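Local structure of uncharacterized protein conserved in bacteria (Streptococcus suis, 4FZ4) at residues K5-V13 / A56-F66. The protein is a surface antigen fragment that probably binds host glycosaminoglycans and so helps the pathogen attach to host cells. Residues are numbered along the deposited sequence; the frame is centred on the assembly and turned at random.
Sequences KVEEVQKVV and ASKMKADDKFF. Unlike the reference sequence in segment 5-13: V12 (reference Leu).
K5 stretches across one face of the F66 ring to reach the backbone of A61, a worked example of a lysine whose shaft and charged end do different work. With CG anti to the backbone N (chi1 172°) and every later torsion near 180°, its chain is fully extended; CE lies over the middle of the ring, 3.4 Å from the centroid, in a CH-pi contact. NZ then donates to A61 O at 2.6 Å, in the carbonyl plane, and is also placed for a cation-pi interaction above that same face. The opposite face of F66 carries M59 CE, brought there by the bend at chi3 (85°), so the ring is sandwiched between a methylene and a methyl. V6 CG1 comes near the ring edge and meets A61 CB at 3.4 Å, while V9 CG2 approaches F66 CZ obliquely. The other V9 methyl, CG1, packs 3.6 Å from A56 CB, which V13 CG2 also touches. The Q10 amide nitrogen rests against the A56-S57 backbone, NE2 lying 3.2 Å from A56 O at an angle too poor for a hydrogen bond. Helix 3-23 thus packs on the connection from helix 36-55 and on the first residue of helix 66-95, whose L73 backs A56 and V13. Chemically, an apolar patch of V6, V9, V13, A56, A61, M59 and F66 is bordered by K5, whose ammonium bonds A61 O and is probably also stabilised by the ring's pi face.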
# COMPACT_ATOMS: atom_id res chain seq x y z
N LYS A 5 -22.48 -6.09 -12.85
CA LYS A 5 -21.91 -4.85 -12.34
C LYS A 5 -21.64 -4.91 -10.84
O LYS A 5 -20.54 -4.57 -10.39
CB LYS A 5 -22.87 -3.69 -12.65
CG LYS A 5 -22.51 -2.36 -12.00
CD LYS A 5 -23.63 -1.34 -12.20
CE LYS A 5 -23.36 -0.03 -11.46
NZ LYS A 5 -24.48 0.94 -11.62
N VAL A 6 -22.63 -5.35 -10.07
CA VAL A 6 -22.49 -5.44 -8.61
C VAL A 6 -21.52 -6.53 -8.16
O VAL A 6 -20.79 -6.35 -7.18
CB VAL A 6 -23.85 -5.69 -7.93
CG1 VAL A 6 -24.80 -4.52 -8.18
CG2 VAL A 6 -24.45 -6.99 -8.42
N GLU A 7 -21.51 -7.66 -8.85
CA GLU A 7 -20.61 -8.74 -8.49
C GLU A 7 -19.19 -8.30 -8.78
O GLU A 7 -18.25 -8.69 -8.09
CB GLU A 7 -20.95 -10.00 -9.27
CG GLU A 7 -21.99 -10.86 -8.58
CD GLU A 7 -21.57 -11.25 -7.18
OE1 GLU A 7 -20.46 -11.82 -7.02
OE2 GLU A 7 -22.33 -10.99 -6.22
N GLU A 8 -19.05 -7.49 -9.82
CA GLU A 8 -17.76 -6.95 -10.21
C GLU A 8 -17.18 -6.30 -8.96
O GLU A 8 -15.97 -6.32 -8.72
CB GLU A 8 -17.96 -5.91 -11.31
CG GLU A 8 -16.70 -5.45 -12.00
CD GLU A 8 -16.96 -4.30 -12.95
OE1 GLU A 8 -16.10 -4.04 -13.83
OE2 GLU A 8 -18.02 -3.64 -12.82
N VAL A 9 -18.07 -5.73 -8.16
CA VAL A 9 -17.69 -5.06 -6.92
C VAL A 9 -17.40 -6.03 -5.78
O VAL A 9 -16.33 -5.97 -5.17
CB VAL A 9 -18.81 -4.09 -6.47
CG1 VAL A 9 -18.43 -3.42 -5.16
CG2 VAL A 9 -19.05 -3.06 -7.54
N GLN A 10 -18.35 -6.92 -5.49
CA GLN A 10 -18.17 -7.90 -4.42
C GLN A 10 -16.81 -8.57 -4.56
O GLN A 10 -16.15 -8.89 -3.57
CB GLN A 10 -19.28 -8.97 -4.47
CG GLN A 10 -20.68 -8.50 -4.06
CD GLN A 10 -20.77 -8.08 -2.60
OE1 GLN A 10 -20.15 -8.70 -1.72
NE2 GLN A 10 -21.56 -7.04 -2.32
N LYS A 11 -16.38 -8.78 -5.80
CA LYS A 11 -15.10 -9.41 -6.07
C LYS A 11 -13.96 -8.48 -5.65
O LYS A 11 -13.06 -8.88 -4.91
CB LYS A 11 -14.99 -9.74 -7.56
CG LYS A 11 -13.82 -10.65 -7.91
CD LYS A 11 -13.65 -10.78 -9.42
CE LYS A 11 -13.11 -9.49 -10.03
NZ LYS A 11 -13.99 -8.31 -9.78
N VAL A 12 -13.99 -7.23 -6.11
CA VAL A 12 -12.96 -6.25 -5.75
C VAL A 12 -12.84 -6.21 -4.24
O VAL A 12 -11.74 -6.13 -3.70
CB VAL A 12 -13.32 -4.84 -6.27
CG1 VAL A 12 -12.20 -3.87 -5.93
CG2 VAL A 12 -13.54 -4.89 -7.77
N VAL A 13 -13.98 -6.29 -3.55
CA VAL A 13 -14.00 -6.31 -2.09
C VAL A 13 -13.22 -7.53 -1.61
O VAL A 13 -12.29 -7.42 -0.80
CB VAL A 13 -15.44 -6.40 -1.54
CG1 VAL A 13 -15.43 -6.88 -0.08
CG2 VAL A 13 -16.10 -5.04 -1.59
N ALA A 56 -19.88 -1.35 0.08
CA ALA A 56 -19.94 -1.98 -1.24
C ALA A 56 -20.65 -3.33 -1.17
O ALA A 56 -20.95 -3.93 -2.20
CB ALA A 56 -18.52 -2.16 -1.80
N SER A 57 -20.91 -3.79 0.04
CA SER A 57 -21.60 -5.06 0.26
C SER A 57 -23.10 -4.77 0.36
O SER A 57 -23.92 -5.41 -0.31
CB SER A 57 -21.10 -5.72 1.55
OG SER A 57 -19.72 -6.02 1.45
N LYS A 58 -23.46 -3.79 1.20
CA LYS A 58 -24.85 -3.39 1.37
C LYS A 58 -25.20 -2.33 0.33
O LYS A 58 -26.18 -1.60 0.47
CB LYS A 58 -25.08 -2.81 2.77
CG LYS A 58 -24.46 -1.44 2.99
CD LYS A 58 -25.19 -0.63 4.05
CE LYS A 58 -24.56 0.75 4.19
NZ LYS A 58 -25.29 1.66 5.11
N MET A 59 -24.37 -2.23 -0.71
CA MET A 59 -24.58 -1.26 -1.78
C MET A 59 -25.24 -1.95 -2.96
O MET A 59 -24.86 -3.07 -3.33
CB MET A 59 -23.24 -0.66 -2.21
CG MET A 59 -23.31 0.33 -3.36
SD MET A 59 -21.69 1.02 -3.82
CE MET A 59 -21.10 -0.25 -4.94
N LYS A 60 -26.23 -1.29 -3.56
CA LYS A 60 -26.95 -1.83 -4.71
C LYS A 60 -26.61 -1.12 -6.02
O LYS A 60 -26.30 0.08 -6.03
CB LYS A 60 -28.45 -1.79 -4.45
CG LYS A 60 -28.92 -0.51 -3.77
CD LYS A 60 -30.31 -0.69 -3.19
CE LYS A 60 -30.35 -1.81 -2.16
NZ LYS A 60 -29.39 -1.57 -1.04
N ALA A 61 -26.70 -1.87 -7.11
CA ALA A 61 -26.41 -1.39 -8.46
C ALA A 61 -26.80 0.04 -8.82
O ALA A 61 -26.11 0.69 -9.60
CB ALA A 61 -27.02 -2.35 -9.47
N ASP A 62 -27.90 0.53 -8.26
CA ASP A 62 -28.37 1.87 -8.58
C ASP A 62 -27.94 2.96 -7.61
O ASP A 62 -28.58 4.01 -7.53
CB ASP A 62 -29.90 1.87 -8.68
CG ASP A 62 -30.56 1.48 -7.37
OD1 ASP A 62 -30.38 2.20 -6.36
OD2 ASP A 62 -31.28 0.45 -7.35
N ASP A 63 -26.86 2.72 -6.87
CA ASP A 63 -26.42 3.73 -5.91
C ASP A 63 -25.87 4.97 -6.61
O ASP A 63 -25.16 4.86 -7.61
CB ASP A 63 -25.35 3.15 -4.98
CG ASP A 63 -25.35 3.82 -3.62
OD1 ASP A 63 -25.73 3.16 -2.63
OD2 ASP A 63 -24.99 5.01 -3.54
N LYS A 64 -26.20 6.14 -6.09
CA LYS A 64 -25.74 7.39 -6.68
C LYS A 64 -24.23 7.46 -6.57
O LYS A 64 -23.54 7.92 -7.48
CB LYS A 64 -26.35 8.59 -5.97
CG LYS A 64 -25.87 9.92 -6.53
CD LYS A 64 -26.56 11.10 -5.87
CE LYS A 64 -26.21 12.41 -6.57
NZ LYS A 64 -24.76 12.72 -6.51
N PHE A 65 -23.73 7.00 -5.43
CA PHE A 65 -22.31 7.02 -5.16
C PHE A 65 -21.63 5.69 -5.45
O PHE A 65 -20.54 5.41 -4.95
CB PHE A 65 -22.12 7.41 -3.71
CG PHE A 65 -22.73 8.73 -3.37
CD1 PHE A 65 -22.10 9.92 -3.75
CD2 PHE A 65 -23.94 8.80 -2.68
CE1 PHE A 65 -22.66 11.15 -3.44
CE2 PHE A 65 -24.51 10.03 -2.37
CZ PHE A 65 -23.87 11.21 -2.75
N PHE A 66 -22.26 4.88 -6.30
CA PHE A 66 -21.72 3.58 -6.67
C PHE A 66 -20.31 3.72 -7.25
O PHE A 66 -19.39 2.99 -6.88
CB PHE A 66 -22.64 2.92 -7.70
CG PHE A 66 -22.28 1.49 -8.03
CD1 PHE A 66 -23.13 0.44 -7.69
CD2 PHE A 66 -21.09 1.20 -8.71
CE1 PHE A 66 -22.81 -0.88 -8.02
CE2 PHE A 66 -20.76 -0.12 -9.04
CZ PHE A 66 -21.62 -1.16 -8.69